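Local coordinates for putative Fe-S biosynthesis protein (Lactobacillus salivarius, PDB 2P2E) that is of unknown function but probably takes part in the biosynthesis of iron-sulphur clusters, at residues 5-10 / 69-74; 13-18 / 114-119; 88-93 / 101-106. All coordinates share one frame; numbering follows the deposited sequence.

Contact 1: 5-10 / 69-74; sequences ITVTDD and DSNIGK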
loop_
_atom_site.group_PDB
_atom_site.type_symbol
_atom_site.label_atom_id
_atom_site.label_comp_id
_atom_site.label_asym_id
_atom_site.label_seq_id
_atom_site.Cartn_x
_atom_site.Cartn_y
_atom_site.Cartn_z
ATOM N N ILE A 5 -1.735 -2.710 10.426
ATOM C CA ILE A 5 -0.980 -3.610 9.572
ATOM C C ILE A 5 0.349 -3.993 10.192
ATOM O O ILE A 5 1.079 -3.142 10.691
ATOM C CB ILE A 5 -0.690 -2.981 8.190
ATOM C CG1 ILE A 5 -1.972 -2.900 7.367
ATOM C CG2 ILE A 5 0.339 -3.805 7.439
ATOM C CD1 ILE A 5 -1.741 -2.343 5.984
ATOM N N THR A 6 0.656 -5.284 10.145
ATOM C CA THR A 6 1.908 -5.800 10.668
ATOM C C THR A 6 2.782 -6.174 9.482
ATOM O O THR A 6 2.348 -6.917 8.615
ATOM C CB THR A 6 1.673 -7.047 11.539
ATOM O OG1 THR A 6 0.907 -6.681 12.690
ATOM C CG2 THR A 6 2.990 -7.646 11.985
ATOM N N VAL A 7 4.002 -5.650 9.442
ATOM C CA VAL A 7 4.936 -5.940 8.353
ATOM C C VAL A 7 6.070 -6.839 8.864
ATOM O O VAL A 7 6.795 -6.459 9.777
ATOM C CB VAL A 7 5.528 -4.623 7.792
ATOM C CG1 VAL A 7 6.451 -4.905 6.618
ATOM C CG2 VAL A 7 4.399 -3.690 7.378
ATOM N N THR A 8 6.219 -8.028 8.282
ATOM C CA THR A 8 7.270 -8.957 8.707
ATOM C C THR A 8 8.640 -8.344 8.482
ATOM O O THR A 8 8.764 -7.332 7.796
ATOM C CB THR A 8 7.206 -10.300 7.938
ATOM O OG1 THR A 8 7.476 -10.079 6.550
ATOM C CG2 THR A 8 5.843 -10.924 8.083
ATOM N N ASP A 9 9.670 -8.953 9.064
ATOM C CA ASP A 9 11.027 -8.448 8.901
ATOM C C ASP A 9 11.482 -8.471 7.443
ATOM O O ASP A 9 12.028 -7.492 6.951
ATOM C CB ASP A 9 12.008 -9.246 9.768
ATOM C CG ASP A 9 11.841 -8.961 11.258
ATOM O OD1 ASP A 9 11.560 -7.797 11.620
ATOM O OD2 ASP A 9 12.004 -9.896 12.074
ATOM N N ASP A 10 11.249 -9.574 6.745
ATOM C CA ASP A 10 11.645 -9.663 5.342
ATOM C C ASP A 10 10.947 -8.625 4.477
ATOM O O ASP A 10 11.533 -8.097 3.541
ATOM C CB ASP A 10 11.338 -11.048 4.791
ATOM C CG ASP A 10 12.135 -12.127 5.477
ATOM O OD1 ASP A 10 13.377 -11.975 5.558
ATOM O OD2 ASP A 10 11.524 -13.126 5.929
ATOM N N ASP A 69 -2.147 2.369 10.761
ATOM C CA ASP A 69 -0.962 2.369 11.614
ATOM C C ASP A 69 -0.177 1.099 11.326
ATOM O O ASP A 69 -0.764 0.059 11.078
ATOM C CB ASP A 69 -1.340 2.372 13.093
ATOM C CG ASP A 69 -2.161 3.576 13.490
ATOM O OD1 ASP A 69 -1.688 4.717 13.285
ATOM O OD2 ASP A 69 -3.282 3.373 14.012
ATOM N N SER A 70 1.143 1.188 11.367
ATOM C CA SER A 70 1.980 0.030 11.116
ATOM C C SER A 70 3.331 0.203 11.777
ATOM O O SER A 70 3.729 1.316 12.118
ATOM C CB SER A 70 2.193 -0.177 9.617
ATOM O OG SER A 70 3.439 0.356 9.204
ATOM N N ASN A 71 4.036 -0.912 11.931
ATOM C CA ASN A 71 5.345 -0.918 12.548
ATOM C C ASN A 71 6.459 -0.309 11.688
ATOM O O ASN A 71 7.593 -0.190 12.142
ATOM C CB ASN A 71 5.716 -2.344 12.973
ATOM C CG ASN A 71 5.655 -3.341 11.823
ATOM O OD1 ASN A 71 4.627 -3.493 11.172
ATOM N ND2 ASN A 71 6.760 -4.035 11.581
ATOM N N ILE A 72 6.166 0.069 10.451
ATOM C CA ILE A 72 7.214 0.695 9.647
ATOM C C ILE A 72 6.820 2.100 9.239
ATOM O O ILE A 72 7.455 2.693 8.385
ATOM C CB ILE A 72 7.551 -0.089 8.364
ATOM C CG1 ILE A 72 6.415 0.025 7.356
ATOM C CG2 ILE A 72 7.830 -1.536 8.699
ATOM C CD1 ILE A 72 6.787 -0.488 5.978
ATOM N N GLY A 73 5.778 2.631 9.865
ATOM C CA GLY A 73 5.314 3.963 9.535
ATOM C C GLY A 73 3.857 3.928 9.122
ATOM O O GLY A 73 3.173 2.922 9.309
ATOM N N LYS A 74 3.379 5.023 8.550
ATOM C CA LYS A 74 1.996 5.121 8.120
ATOM C C LYS A 74 1.741 4.680 6.695
ATOM O O LYS A 74 2.628 4.704 5.855
ATOM C CB LYS A 74 1.509 6.557 8.280
ATOM C CG LYS A 74 1.100 6.908 9.683
ATOM C CD LYS A 74 0.727 8.377 9.789
ATOM C CE LYS A 74 0.184 8.707 11.167
ATOM N NZ LYS A 74 1.160 8.358 12.239
#
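Ile5 and Asp69 tie the two backbones together: Ile5 N donates to Asp69 O at 3.0 Å, nearly in line with the carbonyl. One residue on, Ser70 CA sits 3.3 Å from Ile5 O in a CA-H...O contact, and the chain of 69-74 then swings into a type I beta turn from Ser70 to Gly73. Beyond this point a side chain does the pairing. The side-chain amide of Asn71 takes both backbone polar atoms of Val7, as a hydrogen-bonded partner residue in an antiparallel sheet would. Val7 N donates to Asn71 OD1 at 2.8 Å, on an in-plane lone pair, and Asn71 ND2 returns a bond to Val7 O at 3.0 Å, again on a lone pair and close to the plane of the amide. Both bonds are nearly straight (162° and 164°). CG of Asn71 stands between its own N and carbonyl carbon (chi1 56°), which folds the amide back toward strand 4-7. Next to it, CG2 of Ile72 meets CB of Val7 at 4.0 Å, the two side chains crossing at about a right angle and both touching Ala12 of helix 9-19. Ser70 OG accepts from Ile72 N at 3.0 Å, an ST turn, and donates to Gly73 O at 2.6 Å. With an alanine here both OG bonds go, and Ile72 N and Gly73 O would probably lose this partner, letting the turn that carries Asn71 shift. The paired amide bonds fix the rotation of the Asn71 group and satisfy both backbone polar atoms of Val7 where the parallel strand has turned away.

Contact 2: 13-18 / 114-119; sequences KKLQRY and LSIQDF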
loop_
_atom_site.group_PDB
_atom_site.type_symbol
_atom_site.label_atom_id
_atom_site.label_comp_id
_atom_site.label_asym_id
_atom_site.label_seq_id
_atom_site.Cartn_x
_atom_site.Cartn_y
_atom_site.Cartn_z
ATOM N N LYS A 13 12.299 -5.033 5.278
ATOM C CA LYS A 13 13.606 -4.890 4.663
ATOM C C LYS A 13 13.463 -4.526 3.193
ATOM O O LYS A 13 14.170 -3.654 2.702
ATOM C CB LYS A 13 14.405 -6.191 4.812
ATOM C CG LYS A 13 15.864 -6.112 4.340
ATOM C CD LYS A 13 16.650 -5.032 5.093
ATOM C CE LYS A 13 18.170 -5.127 4.848
ATOM N NZ LYS A 13 18.562 -5.031 3.395
ATOM N N LYS A 14 12.537 -5.179 2.498
ATOM C CA LYS A 14 12.320 -4.911 1.080
ATOM C C LYS A 14 11.705 -3.530 0.844
ATOM O O LYS A 14 11.713 -3.017 -0.280
ATOM C CB LYS A 14 11.407 -5.976 0.473
ATOM C CG LYS A 14 11.091 -5.762 -1.000
ATOM C CD LYS A 14 9.835 -6.528 -1.398
ATOM C CE LYS A 14 9.540 -6.434 -2.896
ATOM N NZ LYS A 14 10.559 -7.169 -3.712
ATOM N N LEU A 15 11.164 -2.939 1.905
ATOM C CA LEU A 15 10.542 -1.627 1.823
ATOM C C LEU A 15 11.446 -0.563 2.403
ATOM O O LEU A 15 11.134 0.621 2.348
ATOM C CB LEU A 15 9.215 -1.625 2.579
ATOM C CG LEU A 15 8.024 -2.283 1.873
ATOM C CD1 LEU A 15 6.856 -2.469 2.837
ATOM C CD2 LEU A 15 7.617 -1.422 0.691
ATOM N N GLN A 16 12.577 -0.994 2.941
ATOM C CA GLN A 16 13.535 -0.096 3.567
ATOM C C GLN A 16 13.964 1.080 2.692
ATOM O O GLN A 16 13.979 2.228 3.142
ATOM C CB GLN A 16 14.751 -0.903 3.991
ATOM C CG GLN A 16 15.561 -0.293 5.119
ATOM C CD GLN A 16 16.472 -1.319 5.777
ATOM O OE1 GLN A 16 17.341 -1.910 5.123
ATOM N NE2 GLN A 16 16.266 -1.546 7.073
ATOM N N ARG A 17 14.302 0.788 1.438
ATOM C CA ARG A 17 14.742 1.809 0.488
ATOM C C ARG A 17 13.739 2.950 0.315
ATOM O O ARG A 17 14.097 4.037 -0.142
ATOM C CB ARG A 17 15.006 1.175 -0.876
ATOM C CG ARG A 17 15.933 -0.031 -0.855
ATOM C CD ARG A 17 17.363 0.363 -0.528
ATOM N NE ARG A 17 17.850 1.461 -1.363
ATOM C CZ ARG A 17 18.154 1.368 -2.655
ATOM N NH1 ARG A 17 18.033 0.215 -3.293
ATOM N NH2 ARG A 17 18.570 2.443 -3.314
ATOM N N TYR A 18 12.483 2.699 0.672
ATOM C CA TYR A 18 11.445 3.719 0.548
ATOM C C TYR A 18 11.163 4.388 1.892
ATOM O O TYR A 18 11.085 5.609 1.973
ATOM C CB TYR A 18 10.159 3.101 -0.004
ATOM C CG TYR A 18 10.340 2.373 -1.315
ATOM C CD1 TYR A 18 10.639 3.063 -2.489
ATOM C CD2 TYR A 18 10.212 0.994 -1.382
ATOM C CE1 TYR A 18 10.808 2.394 -3.697
ATOM C CE2 TYR A 18 10.379 0.314 -2.577
ATOM C CZ TYR A 18 10.675 1.017 -3.732
ATOM O OH TYR A 18 10.853 0.332 -4.908
ATOM N N LEU A 114 1.275 -8.673 -3.968
ATOM C CA LEU A 114 1.215 -7.232 -3.778
ATOM C C LEU A 114 2.418 -6.527 -4.395
ATOM O O LEU A 114 3.529 -6.673 -3.916
ATOM C CB LEU A 114 1.161 -6.968 -2.286
ATOM C CG LEU A 114 0.906 -5.578 -1.734
ATOM C CD1 LEU A 114 -0.483 -5.090 -2.121
ATOM C CD2 LEU A 114 1.053 -5.653 -0.225
ATOM N N SER A 115 2.201 -5.748 -5.447
ATOM C CA SER A 115 3.307 -5.056 -6.110
ATOM C C SER A 115 3.624 -3.710 -5.500
ATOM O O SER A 115 2.875 -3.195 -4.683
ATOM C CB SER A 115 2.997 -4.840 -7.585
ATOM O OG SER A 115 2.059 -3.795 -7.756
ATOM N N ILE A 116 4.739 -3.129 -5.913
ATOM C CA ILE A 116 5.139 -1.829 -5.403
ATOM C C ILE A 116 5.414 -0.860 -6.545
ATOM O O ILE A 116 6.181 -1.161 -7.448
ATOM C CB ILE A 116 6.404 -1.936 -4.565
ATOM C CG1 ILE A 116 6.242 -3.051 -3.542
ATOM C CG2 ILE A 116 6.685 -0.599 -3.886
ATOM C CD1 ILE A 116 7.527 -3.443 -2.876
ATOM N N GLN A 117 4.800 0.312 -6.491
ATOM C CA GLN A 117 4.997 1.300 -7.534
ATOM C C GLN A 117 5.632 2.578 -7.010
ATOM O O GLN A 117 5.108 3.206 -6.091
ATOM C CB GLN A 117 3.658 1.628 -8.175
ATOM C CG GLN A 117 2.845 0.401 -8.466
ATOM C CD GLN A 117 2.517 0.293 -9.926
ATOM O OE1 GLN A 117 1.743 -0.578 -10.347
ATOM N NE2 GLN A 117 3.104 1.185 -10.721
ATOM N N ASP A 118 6.756 2.958 -7.607
ATOM C CA ASP A 118 7.458 4.169 -7.210
ATOM C C ASP A 118 7.052 5.324 -8.108
ATOM O O ASP A 118 7.500 5.413 -9.251
ATOM C CB ASP A 118 8.973 3.974 -7.304
ATOM C CG ASP A 118 9.753 5.135 -6.686
ATOM O OD1 ASP A 118 9.122 6.163 -6.340
ATOM O OD2 ASP A 118 10.999 5.022 -6.552
ATOM N N PHE A 119 6.203 6.204 -7.584
ATOM C CA PHE A 119 5.748 7.362 -8.338
ATOM C C PHE A 119 6.396 8.641 -7.809
ATOM O O PHE A 119 5.888 9.744 -8.037
ATOM C CB PHE A 119 4.215 7.509 -8.263
ATOM C CG PHE A 119 3.440 6.436 -9.007
ATOM C CD1 PHE A 119 4.037 5.661 -10.000
ATOM C CD2 PHE A 119 2.086 6.228 -8.728
ATOM C CE1 PHE A 119 3.291 4.703 -10.700
ATOM C CE2 PHE A 119 1.338 5.271 -9.426
ATOM C CZ PHE A 119 1.942 4.511 -10.411
#
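Ile116 points at helix 9-19 and carries the close part of this contact. Its CD1 lies 3.6 Å from CE of Lys14 and 4.1 Å from CD2 of Leu15, so one methyl touches both the aliphatic stem of a lysine and a leucine branch. Lys14 runs past Ile116 in the opposite direction; CG anti to its N (chi1 178°) carries the chain out from the helix toward the strand, and NZ goes on to bond Ser98 O. The other branch of Ile116, CG2, reaches CE2 of Tyr18 obliquely at 4.0 Å. Here the helix covers one side of a mixed sheet whose first and last strands also pair; helix 13-18 and strand 116-118 run almost parallel, 14° apart, with 11.2 Å between their axes, a gap bridged by side chains alone. Toward the C-terminal end the contact becomes looser and more polar. The exposed Asp118 brings OD2 to the edge of the Tyr18 ring, 3.9 Å from CE1, with the carboxylate plane nearly perpendicular to the ring. That same oxygen forms a salt bridge with Arg120, whose side chain also touches Tyr18 on this outer side.

Contact 3: 88-93 / 101-106; sequences NMKISL and RLTGDN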
loop_
_atom_site.group_PDB
_atom_site.type_symbol
_atom_site.label_atom_id
_atom_site.label_comp_id
_atom_site.label_asym_id
_atom_site.label_seq_id
_atom_site.Cartn_x
_atom_site.Cartn_y
_atom_site.Cartn_z
ATOM N N ASN A 88 -7.223 -6.031 10.915
ATOM C CA ASN A 88 -5.866 -6.391 11.249
ATOM C C ASN A 88 -5.291 -7.137 10.073
ATOM O O ASN A 88 -5.620 -8.300 9.851
ATOM C CB ASN A 88 -5.856 -7.282 12.479
ATOM C CG ASN A 88 -4.513 -7.291 13.170
ATOM O OD1 ASN A 88 -3.984 -6.239 13.534
ATOM N ND2 ASN A 88 -3.951 -8.478 13.358
HETATM N N MSE A 89 -4.432 -6.475 9.317
HETATM C CA MSE A 89 -3.854 -7.108 8.155
HETATM C C MSE A 89 -2.377 -7.351 8.278
HETATM O O MSE A 89 -1.736 -6.905 9.218
HETATM C CB MSE A 89 -4.118 -6.263 6.933
HETATM C CG MSE A 89 -5.573 -6.064 6.667
HETATM SE SE MSE A 89 -5.797 -4.776 5.262
HETATM C CE MSE A 89 -5.618 -3.160 6.307
ATOM N N LYS A 90 -1.830 -8.041 7.293
ATOM C CA LYS A 90 -0.424 -8.364 7.309
ATOM C C LYS A 90 0.205 -8.324 5.934
ATOM O O LYS A 90 -0.401 -8.721 4.942
ATOM C CB LYS A 90 -0.248 -9.753 7.912
ATOM C CG LYS A 90 1.178 -10.222 8.103
ATOM C CD LYS A 90 1.157 -11.564 8.827
ATOM C CE LYS A 90 2.538 -12.025 9.244
ATOM N NZ LYS A 90 2.497 -13.308 10.031
ATOM N N ILE A 91 1.430 -7.824 5.892
ATOM C CA ILE A 91 2.208 -7.751 4.673
ATOM C C ILE A 91 3.419 -8.628 4.920
ATOM O O ILE A 91 4.185 -8.395 5.848
ATOM C CB ILE A 91 2.658 -6.320 4.388
ATOM C CG1 ILE A 91 1.425 -5.455 4.114
ATOM C CG2 ILE A 91 3.644 -6.297 3.221
ATOM C CD1 ILE A 91 1.731 -4.004 3.871
ATOM N N SER A 92 3.571 -9.663 4.110
ATOM C CA SER A 92 4.698 -10.563 4.264
ATOM C C SER A 92 5.377 -10.704 2.920
ATOM O O SER A 92 4.944 -10.095 1.939
ATOM C CB SER A 92 4.232 -11.930 4.756
ATOM O OG SER A 92 3.468 -12.586 3.762
ATOM N N LEU A 93 6.442 -11.500 2.880
ATOM C CA LEU A 93 7.181 -11.715 1.641
ATOM C C LEU A 93 6.989 -13.138 1.122
ATOM O O LEU A 93 7.187 -14.112 1.850
ATOM C CB LEU A 93 8.666 -11.439 1.854
ATOM C CG LEU A 93 9.543 -11.786 0.655
ATOM C CD1 LEU A 93 9.156 -10.936 -0.569
ATOM C CD2 LEU A 93 10.989 -11.555 1.034
ATOM N N ARG A 101 2.906 -10.007 0.021
ATOM C CA ARG A 101 1.596 -10.609 0.163
ATOM C C ARG A 101 0.783 -9.796 1.162
ATOM O O ARG A 101 1.311 -9.330 2.160
ATOM C CB ARG A 101 1.746 -12.042 0.666
ATOM C CG ARG A 101 0.448 -12.789 0.752
ATOM C CD ARG A 101 0.589 -13.996 1.659
ATOM N NE ARG A 101 1.684 -14.859 1.240
ATOM C CZ ARG A 101 1.713 -15.523 0.085
ATOM N NH1 ARG A 101 0.694 -15.425 -0.773
ATOM N NH2 ARG A 101 2.770 -16.280 -0.219
ATOM N N LEU A 102 -0.500 -9.623 0.887
ATOM C CA LEU A 102 -1.367 -8.883 1.782
ATOM C C LEU A 102 -2.482 -9.790 2.278
ATOM O O LEU A 102 -3.342 -10.200 1.501
ATOM C CB LEU A 102 -1.983 -7.683 1.066
ATOM C CG LEU A 102 -2.991 -6.919 1.938
ATOM C CD1 LEU A 102 -2.251 -6.188 3.027
ATOM C CD2 LEU A 102 -3.808 -5.943 1.106
ATOM N N THR A 103 -2.471 -10.109 3.568
ATOM C CA THR A 103 -3.508 -10.961 4.128
ATOM C C THR A 103 -4.222 -10.289 5.296
ATOM O O THR A 103 -3.677 -9.393 5.925
ATOM C CB THR A 103 -2.935 -12.318 4.613
ATOM O OG1 THR A 103 -1.924 -12.090 5.599
ATOM C CG2 THR A 103 -2.351 -13.105 3.440
ATOM N N GLY A 104 -5.451 -10.722 5.570
ATOM C CA GLY A 104 -6.213 -10.160 6.672
ATOM C C GLY A 104 -6.648 -11.237 7.655
ATOM O O GLY A 104 -6.855 -12.389 7.271
ATOM N N ASP A 105 -6.787 -10.874 8.926
ATOM C CA ASP A 105 -7.192 -11.838 9.955
ATOM C C ASP A 105 -8.542 -12.511 9.749
ATOM O O ASP A 105 -8.772 -13.616 10.248
ATOM C CB ASP A 105 -7.241 -11.182 11.329
ATOM C CG ASP A 105 -5.885 -10.912 11.888
ATOM O OD1 ASP A 105 -4.877 -11.268 11.232
ATOM O OD2 ASP A 105 -5.836 -10.341 12.997
ATOM N N ASN A 106 -9.434 -11.845 9.031
ATOM C CA ASN A 106 -10.770 -12.374 8.823
ATOM C C ASN A 106 -11.087 -12.709 7.370
ATOM O O ASN A 106 -12.038 -13.430 7.102
ATOM C CB ASN A 106 -11.766 -11.350 9.367
ATOM C CG ASN A 106 -11.416 -10.907 10.787
ATOM O OD1 ASN A 106 -11.511 -9.718 11.137
ATOM N ND2 ASN A 106 -11.007 -11.868 11.618
HETATM O O HOH W 1 0.914 -11.235 4.556
#
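An antiparallel beta hairpin joins Lys90, Ile91 and Ser92 to Thr103, Leu102 and Arg101, pairing strands 88-93 and 100-104 between strand 4-7 and strand 108-118 in the mixed sheet. Lys90 and Thr103 form a hydrogen-bonded pair, Lys90 N to Thr103 O at 2.7 Å and Thr103 N to Lys90 O at 2.8 Å; Ser92 and Arg101 form a second. Between them lies the non-hydrogen-bonded pair Ile91 and Leu102, whose buried side chains meet obliquely, CG1 of Ile91 to CD1 of Leu102 at 3.9 Å. On the opposite face a water links the two strands, lying 3.0 Å from Ser92 OG and 3.1 Å from Thr103 OG1 while donating to Arg101 O. Both hydroxyls occupy the position between N and carbonyl carbon (chi1 68° and 58°), which turns them to the same water. Past Gly104, Asp105 N donates to Asn88 O at 3.0 Å and the side chains close the open end: Asn88 ND2 reaches the syn side of Asp105 OD2 at 2.7 Å, though 35° out of the carboxylate plane. Arg101 lays its CB by Ser92 OG and sends its guanidinium to a salt bridge with Glu109 of strand 108-118. That strand flanks 100-104, and its Met111 and Leu114 touch Leu102; on the other side strand 4-7 bonds to Met89 (a selenomethionine) and Ile91, and Ile91 also touches Ala11 of helix 9-19.

How the contacts relate
All three contacts reach the same mixed sheet. Contacts 1 and 3 share a seam, since Thr6 probably bonds through its backbone to Met89 and Ile91, so strand 4-7 lies between 66-70 and 88-93. Contact 2 instead sets helix 9-19 over strand 108-118; it meets contact 1 where Leu15 touches Ile72, and contact 3 where Leu114 packs on Leu102. Contacts 1 and 3 are partly buried, whereas contact 2 is a surface contact. Their chemistry differs too: regular backbone pairing in 88-93 / 101-106, one backbone bond followed by a side-chain amide that takes over the pairing in 5-10 / 69-74, and mainly apolar contacts between helix and sheet in 13-18 / 114-119.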